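Local coordinates for protein putative ring-cleaving dioxygenase MhqO (Bacillus subtilis subsp. subtilis, PDB 3OAJ) that is a putative iron-dependent ring-cleaving dioxygenase of the extradiol family that may contribute to the degradation of aromatic compounds, at residues Q20-T23 with D24-G28; V180-G184 with D185-Y189; W221-D225 with D226-L230. All coordinates share one frame; numbering follows the deposited sequence.

Contact 1 of 3, residues Q20-T23 with D24-G28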
ATOM      1  N   GLN A  20       8.978  -0.693 -15.704  1.00 11.84           N
ATOM      2  CA  GLN A  20       9.477   0.644 -16.008  1.00 11.75           C
ATOM      3  C   GLN A  20       8.367   1.695 -15.923  1.00 11.90           C
ATOM      4  O   GLN A  20       8.587   2.794 -15.410  1.00 11.77           O
ATOM      5  CB  GLN A  20      10.186   0.709 -17.370  1.00 12.03           C
ATOM      6  CG  GLN A  20      10.853   2.062 -17.638  1.00 13.31           C
ATOM      7  CD  GLN A  20      12.014   2.339 -16.691  1.00 12.59           C
ATOM      8  OE1 GLN A  20      13.094   1.782 -16.856  1.00 13.77           O
ATOM      9  NE2 GLN A  20      11.789   3.180 -15.690  1.00 13.19           N
ATOM     10  N   GLU A  21       7.187   1.348 -16.431  1.00 12.40           N
ATOM     11  CA  GLU A  21       6.021   2.233 -16.350  1.00 13.29           C
ATOM     12  C   GLU A  21       5.602   2.471 -14.897  1.00 12.95           C
ATOM     13  O   GLU A  21       5.351   3.610 -14.478  1.00 13.15           O
ATOM     14  CB  GLU A  21       4.861   1.636 -17.150  1.00 14.89           C
ATOM     15  CG  GLU A  21       5.119   1.573 -18.638  1.00 21.24           C
ATOM     16  CD  GLU A  21       4.019   0.845 -19.399  1.00 18.11           C
ATOM     17  OE1 GLU A  21       2.955   0.540 -18.800  1.00 21.42           O
ATOM     18  OE2 GLU A  21       4.225   0.597 -20.613  1.00 22.83           O
ATOM     19  N   ASN A  22       5.560   1.390 -14.125  1.00 12.69           N
ATOM     20  CA  ASN A  22       5.270   1.459 -12.695  1.00 12.00           C
ATOM     21  C   ASN A  22       6.261   2.386 -11.994  1.00 11.47           C
ATOM     22  O   ASN A  22       5.871   3.313 -11.283  1.00 11.19           O
ATOM     23  CB  ASN A  22       5.333   0.033 -12.131  1.00 12.34           C
ATOM     24  CG  ASN A  22       5.132  -0.035 -10.626  1.00 13.69           C
ATOM     25  OD1 ASN A  22       5.996  -0.529  -9.909  1.00 12.85           O
ATOM     26  ND2 ASN A  22       3.985   0.415 -10.152  1.00 12.64           N
ATOM     27  N   THR A  23       7.549   2.178 -12.240  1.00 10.48           N
ATOM     28  CA  THR A  23       8.574   2.973 -11.584  1.00 10.74           C
ATOM     29  C   THR A  23       8.536   4.441 -12.017  1.00 10.72           C
ATOM     30  O   THR A  23       8.712   5.347 -11.181  1.00 10.50           O
ATOM     31  CB  THR A  23       9.981   2.344 -11.829  1.00 11.05           C
ATOM     32  OG1 THR A  23       9.991   1.015 -11.294  1.00 11.34           O
ATOM     33  CG2 THR A  23      11.089   3.173 -11.193  1.00 11.86           C
ATOM     34  N   ASP A  24       8.358   4.685 -13.319  1.00 11.13           N
ATOM     35  CA  ASP A  24       8.269   6.063 -13.801  1.00 11.42           C
ATOM     36  C   ASP A  24       7.129   6.800 -13.105  1.00 11.36           C
ATOM     37  O   ASP A  24       7.243   7.999 -12.857  1.00 12.28           O
ATOM     38  CB  ASP A  24       8.082   6.113 -15.319  1.00 11.90           C
ATOM     39  CG  ASP A  24       9.354   5.796 -16.091  1.00 14.54           C
ATOM     40  OD1 ASP A  24      10.460   5.806 -15.504  1.00 13.06           O
ATOM     41  OD2 ASP A  24       9.219   5.544 -17.302  1.00 14.03           O
ATOM     42  N   PHE A  25       6.051   6.100 -12.755  1.00 10.85           N
ATOM     43  CA  PHE A  25       4.977   6.780 -12.047  1.00 10.68           C
ATOM     44  C   PHE A  25       5.294   6.987 -10.556  1.00 10.56           C
ATOM     45  O   PHE A  25       5.282   8.127 -10.058  1.00 10.90           O
ATOM     46  CB  PHE A  25       3.633   6.070 -12.217  1.00 11.67           C
ATOM     47  CG  PHE A  25       2.464   6.928 -11.802  1.00 12.33           C
ATOM     48  CD1 PHE A  25       1.994   7.928 -12.648  1.00 12.61           C
ATOM     49  CD2 PHE A  25       1.834   6.740 -10.563  1.00 12.46           C
ATOM     50  CE1 PHE A  25       0.945   8.734 -12.270  1.00 13.24           C
ATOM     51  CE2 PHE A  25       0.767   7.553 -10.185  1.00 12.82           C
ATOM     52  CZ  PHE A  25       0.319   8.534 -11.045  1.00 12.91           C
ATOM     53  N   TYR A  26       5.601   5.896  -9.851  1.00 11.49           N
ATOM     54  CA  TYR A  26       5.755   5.959  -8.396  1.00 10.95           C
ATOM     55  C   TYR A  26       7.012   6.685  -7.941  1.00 11.33           C
ATOM     56  O   TYR A  26       6.953   7.454  -6.980  1.00 11.16           O
ATOM     57  CB  TYR A  26       5.537   4.576  -7.739  1.00 10.85           C
ATOM     58  CG  TYR A  26       4.067   4.227  -7.805  1.00 10.60           C
ATOM     59  CD1 TYR A  26       3.194   4.591  -6.771  1.00 10.94           C
ATOM     60  CD2 TYR A  26       3.530   3.570  -8.919  1.00 10.42           C
ATOM     61  CE1 TYR A  26       1.857   4.340  -6.843  1.00 10.95           C
ATOM     62  CE2 TYR A  26       2.170   3.311  -9.004  1.00 10.44           C
ATOM     63  CZ  TYR A  26       1.341   3.689  -7.950  1.00 10.53           C
ATOM     64  OH  TYR A  26       0.003   3.429  -7.998  1.00 11.57           O
ATOM     65  N   ALA A  27       8.120   6.502  -8.674  1.00 11.41           N
ATOM     66  CA  ALA A  27       9.345   7.280  -8.422  1.00 11.24           C
ATOM     67  C   ALA A  27       9.356   8.588  -9.211  1.00 11.56           C
ATOM     68  O   ALA A  27       9.544   9.663  -8.633  1.00 12.88           O
ATOM     69  CB  ALA A  27      10.602   6.451  -8.737  1.00 11.18           C
ATOM     70  N   GLY A  28       9.152   8.504 -10.522  1.00 11.80           N
ATOM     71  CA  GLY A  28       9.237   9.673 -11.403  1.00 11.98           C
ATOM     72  C   GLY A  28       8.226  10.771 -11.110  1.00 12.30           C
ATOM     73  O   GLY A  28       8.580  11.948 -10.994  1.00 13.53           O
TER

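Contact 2 of 3, residues V180-G184 with D185-Y189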
ATOM      1  N   VAL A 180     -15.116   7.326  13.439  1.00 12.16           N
ATOM      2  CA  VAL A 180     -15.141   8.788  13.328  1.00 12.10           C
ATOM      3  C   VAL A 180     -16.549   9.295  13.042  1.00 12.98           C
ATOM      4  O   VAL A 180     -17.025  10.231  13.700  1.00 15.36           O
ATOM      5  CB  VAL A 180     -14.150   9.282  12.250  1.00 12.94           C
ATOM      6  CG1 VAL A 180     -14.241  10.795  12.060  1.00 15.86           C
ATOM      7  CG2 VAL A 180     -12.726   8.844  12.609  1.00 15.73           C
ATOM      8  N   GLY A 181     -17.237   8.654  12.106  1.00 12.58           N
ATOM      9  CA  GLY A 181     -18.578   9.077  11.750  1.00 12.25           C
ATOM     10  C   GLY A 181     -18.921   8.598  10.361  1.00 11.99           C
ATOM     11  O   GLY A 181     -18.110   7.948   9.686  1.00 12.26           O
ATOM     12  N   LYS A 182     -20.126   8.946   9.934  1.00 12.15           N
ATOM     13  CA  LYS A 182     -20.620   8.620   8.603  1.00 12.18           C
ATOM     14  C   LYS A 182     -20.887   9.917   7.835  1.00 11.58           C
ATOM     15  O   LYS A 182     -21.250  10.937   8.434  1.00 11.51           O
ATOM     16  CB  LYS A 182     -21.901   7.787   8.697  1.00 13.26           C
ATOM     17  CG  LYS A 182     -21.718   6.433   9.383  1.00 16.42           C
ATOM     18  CD  LYS A 182     -22.996   5.613   9.367  1.00 16.39           C
ATOM     19  CE  LYS A 182     -22.731   4.209   9.906  1.00 18.67           C
ATOM     20  NZ  LYS A 182     -24.012   3.514  10.275  1.00 19.04           N
ATOM     21  N   GLU A 183     -20.686   9.878   6.522  1.00 11.43           N
ATOM     22  CA  GLU A 183     -21.012  10.991   5.625  1.00 12.02           C
ATOM     23  C   GLU A 183     -21.171  10.413   4.224  1.00 12.18           C
ATOM     24  O   GLU A 183     -20.383   9.563   3.818  1.00 11.72           O
ATOM     25  CB  GLU A 183     -19.909  12.055   5.639  1.00 13.28           C
ATOM     26  CG  GLU A 183     -20.334  13.380   5.001  1.00 16.18           C
ATOM     27  CD  GLU A 183     -19.186  14.373   4.879  1.00 15.54           C
ATOM     28  OE1 GLU A 183     -18.830  15.032   5.879  1.00 17.62           O
ATOM     29  OE2 GLU A 183     -18.663  14.523   3.766  1.00 18.27           O
ATOM     30  N   GLY A 184     -22.187  10.858   3.489  1.00 12.74           N
ATOM     31  CA  GLY A 184     -22.427  10.341   2.148  1.00 13.38           C
ATOM     32  C   GLY A 184     -22.540   8.830   2.187  1.00 13.59           C
ATOM     33  O   GLY A 184     -23.255   8.277   3.034  1.00 13.43           O
ATOM     34  N   ASP A 185     -21.791   8.160   1.318  1.00 14.33           N
ATOM     35  CA  ASP A 185     -21.818   6.709   1.276  1.00 14.95           C
ATOM     36  C   ASP A 185     -20.686   6.031   2.045  1.00 14.02           C
ATOM     37  O   ASP A 185     -20.298   4.911   1.714  1.00 14.71           O
ATOM     38  CB  ASP A 185     -21.862   6.199  -0.174  1.00 16.86           C
ATOM     39  CG  ASP A 185     -22.351   4.756  -0.266  1.00 16.94           C
ATOM     40  OD1 ASP A 185     -23.321   4.387   0.439  1.00 18.88           O
ATOM     41  OD2 ASP A 185     -21.750   3.981  -1.033  1.00 19.76           O
ATOM     42  N   PHE A 186     -20.176   6.691   3.086  1.00 12.95           N
ATOM     43  CA  PHE A 186     -19.000   6.190   3.801  1.00 13.20           C
ATOM     44  C   PHE A 186     -19.165   6.138   5.306  1.00 12.22           C
ATOM     45  O   PHE A 186     -19.842   6.980   5.888  1.00 12.77           O
ATOM     46  CB  PHE A 186     -17.782   7.066   3.507  1.00 14.53           C
ATOM     47  CG  PHE A 186     -17.390   7.093   2.057  1.00 18.39           C
ATOM     48  CD1 PHE A 186     -16.783   5.982   1.462  1.00 16.84           C
ATOM     49  CD2 PHE A 186     -17.630   8.226   1.291  1.00 16.57           C
ATOM     50  CE1 PHE A 186     -16.414   6.007   0.104  1.00 19.46           C
ATOM     51  CE2 PHE A 186     -17.273   8.262  -0.060  1.00 19.03           C
ATOM     52  CZ  PHE A 186     -16.664   7.152  -0.653  1.00 18.07           C
ATOM     53  N   VAL A 187     -18.534   5.147   5.930  1.00 11.38           N
ATOM     54  CA  VAL A 187     -18.209   5.240   7.346  1.00 11.61           C
ATOM     55  C   VAL A 187     -16.690   5.347   7.457  1.00 11.25           C
ATOM     56  O   VAL A 187     -15.951   4.676   6.719  1.00 11.54           O
ATOM     57  CB  VAL A 187     -18.811   4.077   8.191  1.00 12.11           C
ATOM     58  CG1 VAL A 187     -18.298   2.730   7.706  1.00 13.87           C
ATOM     59  CG2 VAL A 187     -18.534   4.277   9.682  1.00 13.92           C
ATOM     60  N   ARG A 188     -16.238   6.223   8.354  1.00 11.07           N
ATOM     61  CA  ARG A 188     -14.809   6.490   8.539  1.00 10.87           C
ATOM     62  C   ARG A 188     -14.319   5.971   9.881  1.00 11.10           C
ATOM     63  O   ARG A 188     -14.977   6.164  10.918  1.00 11.05           O
ATOM     64  CB  ARG A 188     -14.527   7.991   8.438  1.00 10.81           C
ATOM     65  CG  ARG A 188     -13.077   8.384   8.751  1.00 11.75           C
ATOM     66  CD  ARG A 188     -12.771   9.794   8.271  1.00 11.76           C
ATOM     67  NE  ARG A 188     -12.555   9.799   6.827  1.00 11.83           N
ATOM     68  CZ  ARG A 188     -11.970  10.777   6.144  1.00 12.02           C
ATOM     69  NH1 ARG A 188     -11.529  11.855   6.781  1.00 12.85           N
ATOM     70  NH2 ARG A 188     -11.812  10.659   4.826  1.00 12.23           N
ATOM     71  N   TYR A 189     -13.159   5.337   9.843  1.00 11.63           N
ATOM     72  CA  TYR A 189     -12.456   4.818  10.982  1.00 12.12           C
ATOM     73  C   TYR A 189     -11.046   5.386  11.077  1.00 11.39           C
ATOM     74  O   TYR A 189     -10.471   5.693  10.104  1.00 10.99           O
ATOM     75  CB  TYR A 189     -12.414   3.275  10.898  1.00 13.79           C
ATOM     76  CG  TYR A 189     -13.741   2.631  11.158  1.00 16.05           C
ATOM     77  CD1 TYR A 189     -14.180   2.502  12.423  1.00 15.39           C
ATOM     78  CD2 TYR A 189     -14.550   2.173  10.164  1.00 15.71           C
ATOM     79  CE1 TYR A 189     -15.332   1.987  12.713  1.00 17.85           C
ATOM     80  CE2 TYR A 189     -15.783   1.632  10.489  1.00 17.45           C
ATOM     81  CZ  TYR A 189     -16.132   1.557  11.781  1.00 16.27           C
ATOM     82  OH  TYR A 189     -17.263   1.025  12.231  1.00 19.74           O
TER
HETATM   83  O   HOH W   1     -22.779   6.908   5.438  1.00 23.71           O

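Contact 3 of 3, residues W221-D225 with D226-L230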
ATOM      1  N   TRP A 221      -1.964  -4.594   7.704  1.00 10.19           N
ATOM      2  CA  TRP A 221      -2.012  -3.813   8.932  1.00  9.92           C
ATOM      3  C   TRP A 221      -0.794  -4.113   9.791  1.00 10.50           C
ATOM      4  O   TRP A 221      -0.256  -5.209   9.756  1.00 11.31           O
ATOM      5  CB  TRP A 221      -3.298  -4.168   9.686  1.00 10.56           C
ATOM      6  CG  TRP A 221      -4.499  -4.029   8.794  1.00  9.99           C
ATOM      7  CD1 TRP A 221      -5.107  -5.022   8.089  1.00 10.15           C
ATOM      8  CD2 TRP A 221      -5.208  -2.822   8.477  1.00 10.06           C
ATOM      9  NE1 TRP A 221      -6.139  -4.514   7.352  1.00 10.37           N
ATOM     10  CE2 TRP A 221      -6.233  -3.169   7.583  1.00 10.43           C
ATOM     11  CE3 TRP A 221      -5.079  -1.484   8.877  1.00 11.00           C
ATOM     12  CZ2 TRP A 221      -7.125  -2.234   7.066  1.00 10.25           C
ATOM     13  CZ3 TRP A 221      -5.969  -0.550   8.357  1.00 11.39           C
ATOM     14  CH2 TRP A 221      -6.995  -0.942   7.487  1.00 11.01           C
ATOM     15  N   ARG A 222      -0.364  -3.122  10.550  1.00 10.53           N
ATOM     16  CA  ARG A 222       0.845  -3.220  11.377  1.00 10.55           C
ATOM     17  C   ARG A 222       0.680  -4.026  12.652  1.00 11.45           C
ATOM     18  O   ARG A 222      -0.336  -3.942  13.335  1.00 12.37           O
ATOM     19  CB  ARG A 222       1.324  -1.820  11.762  1.00 10.58           C
ATOM     20  CG  ARG A 222       1.807  -1.017  10.563  1.00 11.69           C
ATOM     21  CD  ARG A 222       1.990   0.443  10.870  1.00 12.20           C
ATOM     22  NE  ARG A 222       3.026   0.648  11.863  1.00 12.75           N
ATOM     23  CZ  ARG A 222       3.315   1.818  12.406  1.00 13.65           C
ATOM     24  NH1 ARG A 222       2.655   2.911  12.042  1.00 14.34           N
ATOM     25  NH2 ARG A 222       4.279   1.892  13.304  1.00 14.88           N
ATOM     26  N   ALA A 223       1.715  -4.799  12.967  1.00 11.69           N
ATOM     27  CA  ALA A 223       1.917  -5.335  14.310  1.00 11.88           C
ATOM     28  C   ALA A 223       3.256  -4.794  14.776  1.00 12.57           C
ATOM     29  O   ALA A 223       4.161  -4.623  13.959  1.00 12.12           O
ATOM     30  CB  ALA A 223       1.902  -6.876  14.312  1.00 12.33           C
ATOM     31  N   ASN A 224       3.388  -4.552  16.075  1.00 14.26           N
ATOM     32  CA  ASN A 224       4.608  -3.956  16.628  1.00 15.29           C
ATOM     33  C   ASN A 224       5.860  -4.820  16.461  1.00 14.45           C
ATOM     34  O   ASN A 224       6.948  -4.302  16.234  1.00 14.53           O
ATOM     35  CB  ASN A 224       4.444  -3.649  18.128  1.00 18.07           C
ATOM     36  CG  ASN A 224       3.314  -2.668  18.425  1.00 23.09           C
ATOM     37  OD1 ASN A 224       2.539  -2.866  19.375  1.00 21.98           O
ATOM     38  ND2 ASN A 224       3.223  -1.610  17.644  1.00 20.87           N
ATOM     39  N   ASP A 225       5.688  -6.135  16.582  1.00 14.10           N
ATOM     40  CA  ASP A 225       6.793  -7.083  16.587  1.00 14.01           C
ATOM     41  C   ASP A 225       6.245  -8.497  16.401  1.00 13.60           C
ATOM     42  O   ASP A 225       5.033  -8.678  16.250  1.00 13.70           O
ATOM     43  CB  ASP A 225       7.644  -6.945  17.871  1.00 15.25           C
ATOM     44  CG  ASP A 225       6.837  -7.079  19.159  1.00 15.48           C
ATOM     45  OD1 ASP A 225       5.742  -7.679  19.168  1.00 15.98           O
ATOM     46  OD2 ASP A 225       7.352  -6.612  20.206  1.00 17.01           O
ATOM     47  N   ASP A 226       7.138  -9.487  16.384  1.00 13.65           N
ATOM     48  CA  ASP A 226       6.742 -10.878  16.191  1.00 13.55           C
ATOM     49  C   ASP A 226       5.729 -11.337  17.237  1.00 13.16           C
ATOM     50  O   ASP A 226       4.749 -11.999  16.884  1.00 13.25           O
ATOM     51  CB  ASP A 226       7.959 -11.806  16.186  1.00 15.23           C
ATOM     52  CG  ASP A 226       8.836 -11.613  14.965  1.00 18.03           C
ATOM     53  OD1 ASP A 226       8.375 -11.009  13.975  1.00 16.27           O
ATOM     54  OD2 ASP A 226       9.987 -12.093  14.980  1.00 17.55           O
ATOM     55  N   GLU A 227       5.966 -11.013  18.513  1.00 13.31           N
ATOM     56  CA  GLU A 227       5.043 -11.421  19.585  1.00 14.23           C
ATOM     57  C   GLU A 227       3.624 -10.886  19.370  1.00 13.33           C
ATOM     58  O   GLU A 227       2.645 -11.611  19.498  1.00 13.84           O
ATOM     59  CB  GLU A 227       5.583 -11.045  20.974  1.00 17.80           C
ATOM     60  CG  GLU A 227       4.782 -11.633  22.143  1.00 28.01           C
ATOM     61  CD  GLU A 227       4.759 -13.171  22.187  1.00 23.13           C
ATOM     62  OE1 GLU A 227       5.728 -13.827  21.723  1.00 28.88           O
ATOM     63  OE2 GLU A 227       3.763 -13.726  22.709  1.00 29.77           O
ATOM     64  N   ASP A 228       3.518  -9.628  18.987  1.00 12.13           N
ATOM     65  CA  ASP A 228       2.224  -8.998  18.748  1.00 12.47           C
ATOM     66  C   ASP A 228       1.526  -9.710  17.578  1.00 11.64           C
ATOM     67  O   ASP A 228       0.331 -10.003  17.638  1.00 11.92           O
ATOM     68  CB  ASP A 228       2.483  -7.513  18.457  1.00 14.32           C
ATOM     69  CG  ASP A 228       1.227  -6.681  18.368  1.00 13.91           C
ATOM     70  OD1 ASP A 228       0.213  -6.996  19.026  1.00 16.97           O
ATOM     71  OD2 ASP A 228       1.275  -5.669  17.647  1.00 16.59           O
ATOM     72  N   GLN A 229       2.293 -10.007  16.527  1.00 10.62           N
ATOM     73  CA  GLN A 229       1.728 -10.729  15.392  1.00 10.01           C
ATOM     74  C   GLN A 229       1.208 -12.119  15.773  1.00 10.90           C
ATOM     75  O   GLN A 229       0.147 -12.546  15.286  1.00 11.76           O
ATOM     76  CB  GLN A 229       2.736 -10.836  14.247  1.00  9.62           C
ATOM     77  CG  GLN A 229       2.239 -11.691  13.096  1.00 10.29           C
ATOM     78  CD  GLN A 229       3.213 -11.701  11.965  1.00  9.44           C
ATOM     79  OE1 GLN A 229       4.294 -12.264  12.061  1.00 11.87           O
ATOM     80  NE2 GLN A 229       2.846 -11.035  10.883  1.00 11.17           N
ATOM     81  N   LEU A 230       1.957 -12.840  16.610  1.00 12.02           N
ATOM     82  CA  LEU A 230       1.505 -14.162  17.058  1.00 12.44           C
ATOM     83  C   LEU A 230       0.213 -14.038  17.858  1.00 11.95           C
ATOM     84  O   LEU A 230      -0.684 -14.865  17.730  1.00 11.41           O
ATOM     85  CB  LEU A 230       2.595 -14.886  17.865  1.00 14.03           C
ATOM     86  CG  LEU A 230       3.925 -15.122  17.125  1.00 15.61           C
ATOM     87  CD1 LEU A 230       5.022 -15.574  18.093  1.00 16.37           C
ATOM     88  CD2 LEU A 230       3.764 -16.115  15.968  1.00 16.07           C
TER

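Contact 1 of 3, residues Q20-T23 with D24-G28
The carbonyl oxygen Thr23 O accepts two backbone N-H groups, from Ala27 N at 2.8 Å and from Gly28 N at 3.3 Å, the mark of a wider, pi-type turn near the end of helix 19-29, a helix of the first vicinal oxygen chelate (VOC) module. The Gly28 donor lies in the plane of that carbonyl, while the Ala27 donor is tilted out of it. Gly28 suits this place because a side chain there would run into Asp24 O.

One turn earlier, Asp24 N donates to Gln20 O at 2.8 Å, and the side chains of the same two residues meet on the helix surface. Gln20 has CG anti to the backbone N (chi1 -174°) and then bends at chi2, which carries its amide along the helix to Asp24. There NE2 makes a weak bond of 2.9 Å to Asp24 OD1, with the amide and carboxylate planes 27° apart. Both have stronger partners in the C-terminal tail: Gln20 NE2 donates to Glu308 O, and Asp24 OD2 forms a salt bridge with Arg310.

Asn22 packs on strand 47-52, and Tyr26 rests against Leu127 while its hydroxyl bonds to Asp121. The Asn22 amide is turned 46° from the Tyr26 ring, and ND2 approaches Tyr26 CD2 to 3.4 Å from off the ring plane, whereas Asn22 O lies at the edge, in plane, 3.3 Å from Tyr26 CD2.

Contact 2 of 3, residues V180-G184 with D185-Y189
Val180 and Arg188 lie side by side and point the same way across a beta hairpin at the rim of an eight-stranded sheet, with Val180 CB 3.8 Å from Arg188 CG. The pair sits at a classic beta bulge, where Val180 and Gly181 both face Arg188, with Val180 N bonded to Arg188 O and Arg188 N to Gly181 O. At Gly181 the backbone angles would jam a side chain against the preceding carbonyl. Arg188 starts extended and bends at chi3 (-78°), which turns its guanidinium toward Asp200, Glu114 and Tyr116.

On the other face of the hairpin, Lys182 and Val187 slant across one another, Lys182 CG 3.9 Å from Val187 CG2, before the lysine chain leads away.

A type II' turn runs from Glu183 to Phe186, the N-H of each bonding to the other's O, and Gly184 accepts the positive phi. Glu183 O lies near the plane of the Phe186 ring at its edge, and Phe186 also makes a cation-pi contact with Arg111. A water donates to Gly184 O at 2.8 Å and to Phe186 O at 3.0 Å. Thus aliphatic carbons pack over the hairpin's faces, backbone bonds join the strands, and acids beyond probably balance the arginine's charge.

Contact 3 of 3, residues W221-D225 with D226-L230
Strand 221-223 runs through a short bend at Asn224 and Asp225 into helix 226-238, whose first turn folds back so that the CA atoms of Ala223 and Gln229 lie 5.5 Å apart. Asp225 is the N-cap of this helix in the second VOC module. With chi1 at 55° its carboxylate is tucked between the backbone N and C, which swings OD1 over the first turn to accept from Asp228 N at 3.0 Å, nearly head-on to the C-O bond. Aspartate suits the place, since its short carboxylate can satisfy an amide that has no earlier helical carbonyl to bond. Asp225 O accepts from Gln229 N at 3.1 Å, beginning the regular helical pattern.

Asp228 answers from the helix with a bond back to the connection. Its CG is anti to the backbone N (chi1 -172°), and OD2 receives Asn224 N at 2.9 Å through the lone pair facing away from its other oxygen. That other oxygen, OD1, forms a salt bridge with Lys4, which probably helps to steady the acid's negative charge. The carboxylates of Asp225 and Asp228 stand almost at right angles, 79° between planes.

Gln229 is extended beyond CG and runs out against Thr269 to Asn253, whose O accepts from NE2; its side chain lies about 6 Å from that of Glu266, a ligand of the zinc ion in this crystal. Where strand and helix meet, the small Ala223 methyl lets the helix come close: Ala223 CB lies 3.6 Å from Asp228 OD2 and 4.0 Å from Gln229 CB.

From the N terminus, contact 1 comes first, inside helix 19-29 of the first module, and closes no more than successive helical turns. Contact 2 closes a hairpin in the second module, joining strands 178-183 and 186-190 at one edge of a sheet to which both modules contribute. Contact 3 then turns strand 215-223, from the other mixed sheet, into helix 226-238. The three follow in series, neither nesting nor crossing. Contact 1 lies on the opposite side of the chain's centre from the other two, its centre about 33 Å from that of contact 2. Contacts 2 and 3 approach to about 8 Å between nearest atoms without touching.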